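Local coordinates for protein N2152 (Neocallimastix frontalis, PDB 5U22) that probably hydrolyses rare arabinosyl substrates as a polyspecific family 39 glycoside hydrolase of an anaerobic rumen fungus, at residues Y188-M193 and R229-S234. Sequence-based numbering, arbitrary orientation.
Sequences YEENKM and RNLEKS. With EDO (1,2-ethanediol), chain D.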
ATOM      1  N   TYR A 188       9.531  -7.513   9.096  1.00 15.62           N
ATOM      2  CA  TYR A 188      10.886  -7.018   8.912  1.00 16.35           C
ATOM      3  C   TYR A 188      11.724  -7.298  10.155  1.00 16.68           C
ATOM      4  O   TYR A 188      11.277  -7.075  11.287  1.00 17.80           O
ATOM      5  CB  TYR A 188      10.871  -5.518   8.610  1.00 18.49           C
ATOM      6  CG  TYR A 188      12.245  -5.004   8.265  1.00 17.33           C
ATOM      7  CD1 TYR A 188      12.668  -4.940   6.943  1.00 14.40           C
ATOM      8  CD2 TYR A 188      13.131  -4.619   9.263  1.00 18.08           C
ATOM      9  CE1 TYR A 188      13.950  -4.484   6.623  1.00 14.74           C
ATOM     10  CE2 TYR A 188      14.402  -4.169   8.963  1.00 17.70           C
ATOM     11  CZ  TYR A 188      14.805  -4.103   7.640  1.00 16.10           C
ATOM     12  OH  TYR A 188      16.071  -3.656   7.350  1.00 18.22           O
ATOM     13  N   GLU A 189      12.948  -7.777   9.945  1.00 17.66           N
ATOM     14  CA  GLU A 189      13.946  -7.825  11.007  1.00 19.55           C
ATOM     15  C   GLU A 189      15.311  -7.611  10.364  1.00 20.23           C
ATOM     16  O   GLU A 189      15.567  -8.114   9.271  1.00 20.85           O
ATOM     17  CB  GLU A 189      13.878  -9.150  11.781  1.00 21.33           C
ATOM     18  CG  GLU A 189      14.685  -9.165  13.058  1.00 25.24           C
ATOM     19  CD  GLU A 189      16.140  -9.505  12.816  1.00 28.99           C
ATOM     20  OE1 GLU A 189      16.399 -10.406  11.983  1.00 25.24           O
ATOM     21  OE2 GLU A 189      17.021  -8.864  13.446  1.00 28.14           O
ATOM     22  N   GLU A 190      16.176  -6.847  11.032  1.00 18.35           N
ATOM     23  CA  GLU A 190      17.368  -6.346  10.351  1.00 17.31           C
ATOM     24  C   GLU A 190      18.351  -7.460  10.005  1.00 17.35           C
ATOM     25  O   GLU A 190      18.914  -7.470   8.902  1.00 17.26           O
ATOM     26  CB  GLU A 190      18.038  -5.277  11.200  1.00 23.20           C
ATOM     27  CG  GLU A 190      19.262  -4.676  10.561  1.00 24.66           C
ATOM     28  CD  GLU A 190      19.737  -3.465  11.311  1.00 33.46           C
ATOM     29  OE1 GLU A 190      19.103  -2.394  11.172  1.00 25.86           O
ATOM     30  OE2 GLU A 190      20.712  -3.595  12.075  1.00 29.63           O
ATOM     31  N   ASN A 191      18.600  -8.388  10.937  1.00 16.25           N
ATOM     32  CA  ASN A 191      19.530  -9.484  10.659  1.00 18.00           C
ATOM     33  C   ASN A 191      19.039 -10.337   9.497  1.00 18.66           C
ATOM     34  O   ASN A 191      19.827 -10.742   8.632  1.00 18.54           O
ATOM     35  CB  ASN A 191      19.709 -10.354  11.899  1.00 17.71           C
ATOM     36  CG  ASN A 191      20.744  -9.802  12.872  1.00 20.32           C
ATOM     37  OD1 ASN A 191      21.297  -8.730  12.669  1.00 27.67           O
ATOM     38  ND2 ASN A 191      20.994 -10.540  13.943  1.00 23.99           N
ATOM     39  N   LYS A 192      17.734 -10.624   9.473  1.00 18.26           N
ATOM     40  CA  LYS A 192      17.139 -11.431   8.417  1.00 15.01           C
ATOM     41  C   LYS A 192      17.297 -10.755   7.061  1.00 14.18           C
ATOM     42  O   LYS A 192      17.685 -11.392   6.071  1.00 13.98           O
ATOM     43  CB  LYS A 192      15.663 -11.661   8.754  1.00 15.33           C
ATOM     44  CG  LYS A 192      14.876 -12.455   7.736  1.00 19.34           C
ATOM     45  CD  LYS A 192      13.530 -12.890   8.314  1.00 22.07           C
ATOM     46  CE  LYS A 192      12.704 -11.700   8.794  1.00 17.93           C
ATOM     47  NZ  LYS A 192      11.416 -12.099   9.430  1.00 18.23           N
ATOM     48  N   MET A 193      17.018  -9.452   7.003  1.00 15.42           N
ATOM     49  CA  MET A 193      17.153  -8.719   5.745  1.00 15.69           C
ATOM     50  C   MET A 193      18.613  -8.618   5.321  1.00 18.20           C
ATOM     51  O   MET A 193      18.945  -8.826   4.150  1.00 16.54           O
ATOM     52  CB  MET A 193      16.547  -7.322   5.875  1.00 16.18           C
ATOM     53  CG  MET A 193      16.709  -6.469   4.615  1.00 19.29           C
ATOM     54  SD  MET A 193      15.877  -7.166   3.164  1.00 18.31           S
ATOM     55  CE  MET A 193      14.181  -6.687   3.491  1.00 16.47           C
ATOM     56  N   ARG A 229      17.170   1.157   4.260  1.00 17.21           N
ATOM     57  CA  ARG A 229      17.988   2.036   3.433  1.00 18.00           C
ATOM     58  C   ARG A 229      19.408   2.167   3.977  1.00 17.14           C
ATOM     59  O   ARG A 229      20.351   2.329   3.196  1.00 20.47           O
ATOM     60  CB  ARG A 229      17.305   3.396   3.306  1.00 23.82           C
ATOM     61  CG  ARG A 229      15.934   3.291   2.609  1.00 25.01           C
ATOM     62  CD  ARG A 229      15.912   4.051   1.308  1.00 26.85           C
ATOM     63  NE  ARG A 229      14.687   3.875   0.516  1.00 27.45           N
ATOM     64  CZ  ARG A 229      13.533   4.526   0.718  1.00 29.50           C
ATOM     65  NH1 ARG A 229      13.394   5.386   1.726  1.00 25.28           N
ATOM     66  NH2 ARG A 229      12.495   4.302  -0.090  1.00 24.77           N
ATOM     67  N   ASN A 230      19.589   2.080   5.296  1.00 18.37           N
ATOM     68  CA  ASN A 230      20.946   2.057   5.838  1.00 18.31           C
ATOM     69  C   ASN A 230      21.677   0.768   5.466  1.00 23.60           C
ATOM     70  O   ASN A 230      22.887   0.791   5.213  1.00 20.41           O
ATOM     71  CB  ASN A 230      20.921   2.241   7.349  1.00 23.38           C
ATOM     72  CG  ASN A 230      20.947   3.701   7.758  1.00 32.28           C
ATOM     73  OD1 ASN A 230      21.722   4.500   7.221  1.00 36.33           O
ATOM     74  ND2 ASN A 230      20.109   4.055   8.720  1.00 32.91           N
ATOM     75  N   LEU A 231      20.964  -0.360   5.412  1.00 19.43           N
ATOM     76  CA  LEU A 231      21.591  -1.602   4.957  1.00 21.50           C
ATOM     77  C   LEU A 231      22.054  -1.493   3.506  1.00 21.35           C
ATOM     78  O   LEU A 231      23.163  -1.925   3.166  1.00 24.25           O
ATOM     79  CB  LEU A 231      20.629  -2.781   5.109  1.00 20.29           C
ATOM     80  CG  LEU A 231      20.421  -3.414   6.483  1.00 19.08           C
ATOM     81  CD1 LEU A 231      19.439  -4.588   6.371  1.00 16.05           C
ATOM     82  CD2 LEU A 231      21.752  -3.861   7.097  1.00 20.20           C
ATOM     83  N   GLU A 232      21.222  -0.921   2.634  1.00 22.27           N
ATOM     84  CA  GLU A 232      21.646  -0.705   1.254  1.00 19.50           C
ATOM     85  C   GLU A 232      22.935   0.104   1.200  1.00 22.38           C
ATOM     86  O   GLU A 232      23.858  -0.228   0.446  1.00 22.50           O
ATOM     87  CB  GLU A 232      20.550   0.007   0.467  1.00 20.94           C
ATOM     88  CG  GLU A 232      19.338  -0.838   0.132  1.00 18.50           C
ATOM     89  CD  GLU A 232      18.370  -0.054  -0.715  1.00 26.36           C
ATOM     90  OE1 GLU A 232      18.297   1.183  -0.519  1.00 19.60           O
ATOM     91  OE2 GLU A 232      17.712  -0.661  -1.583  1.00 21.61           O
ATOM     92  N   LYS A 233      23.027   1.162   2.002  1.00 23.85           N
ATOM     93  CA  LYS A 233      24.230   1.986   1.974  1.00 21.61           C
ATOM     94  C   LYS A 233      25.440   1.222   2.510  1.00 25.60           C
ATOM     95  O   LYS A 233      26.507   1.213   1.883  1.00 24.29           O
ATOM     96  CB  LYS A 233      24.002   3.276   2.761  1.00 27.47           C
ATOM     97  CG  LYS A 233      23.362   4.367   1.929  1.00 35.30           C
ATOM     98  CD  LYS A 233      23.330   5.682   2.675  1.00 33.12           C
ATOM     99  CE  LYS A 233      22.134   5.747   3.606  1.00 38.45           C
ATOM    100  N   SER A 234      25.292   0.572   3.667  1.00 24.17           N
ATOM    101  CA  SER A 234      26.427  -0.099   4.283  1.00 25.74           C
ATOM    102  C   SER A 234      26.890  -1.311   3.485  1.00 25.16           C
ATOM    103  O   SER A 234      28.063  -1.681   3.573  1.00 26.17           O
ATOM    104  CB  SER A 234      26.084  -0.507   5.715  1.00 24.38           C
ATOM    105  OG  SER A 234      25.272  -1.664   5.737  1.00 37.83           O
TER
HETATM  106  C1  EDO D 503      15.060  -3.225  12.387  1.00 19.05           C
HETATM  107  O1  EDO D 503      14.608  -1.946  12.725  1.00 14.17           O
HETATM  108  C2  EDO D 503      14.340  -4.217  13.266  1.00 14.83           C
HETATM  109  O2  EDO D 503      15.097  -5.420  13.232  1.00 22.90           O
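L231 reaches across to Y188, E190 and M193 with a single methyl, CD1. The Y188 hydroxyl meets that methyl from the opposite direction, OH to CD1 3.6 Å. M193 lies across it, with its CG 3.8 Å from L231 CD1. Beyond CG the M193 chain bends away (chi2 62°) and packs on strands 180-185 and 209-212. These strands belong to the parallel sheet of the TIM barrel. Helices 190-202 and 221-235 follow successive strands of it, and the contact joins the first turn of one to the late turns of the other. E190 is extended, with CG anti to the backbone N (chi1 -179°). Its CB lies beside O2 of a bound ethanediol. Its CG is 4.2 Å from L231 CD1. Its OE1 is hydrogen-bonded to S227 OG, which also holds the Y188 hydroxyl. The ethanediol is probably from the crystallisation liquor; its O2 accepts from E190 N, and its C1 lies at the edge of the Y188 ring, in plane. E189 is the N-cap of helix 190-202. Its OE2 accepts from N191 N at 3.0 Å. Its OE1 accepts from K192 N at 2.9 Å. Both are met from above the carboxylate plane. With an alanine here the carboxylate is gone, and the N191 and K192 amides would probably lose their capping acceptors.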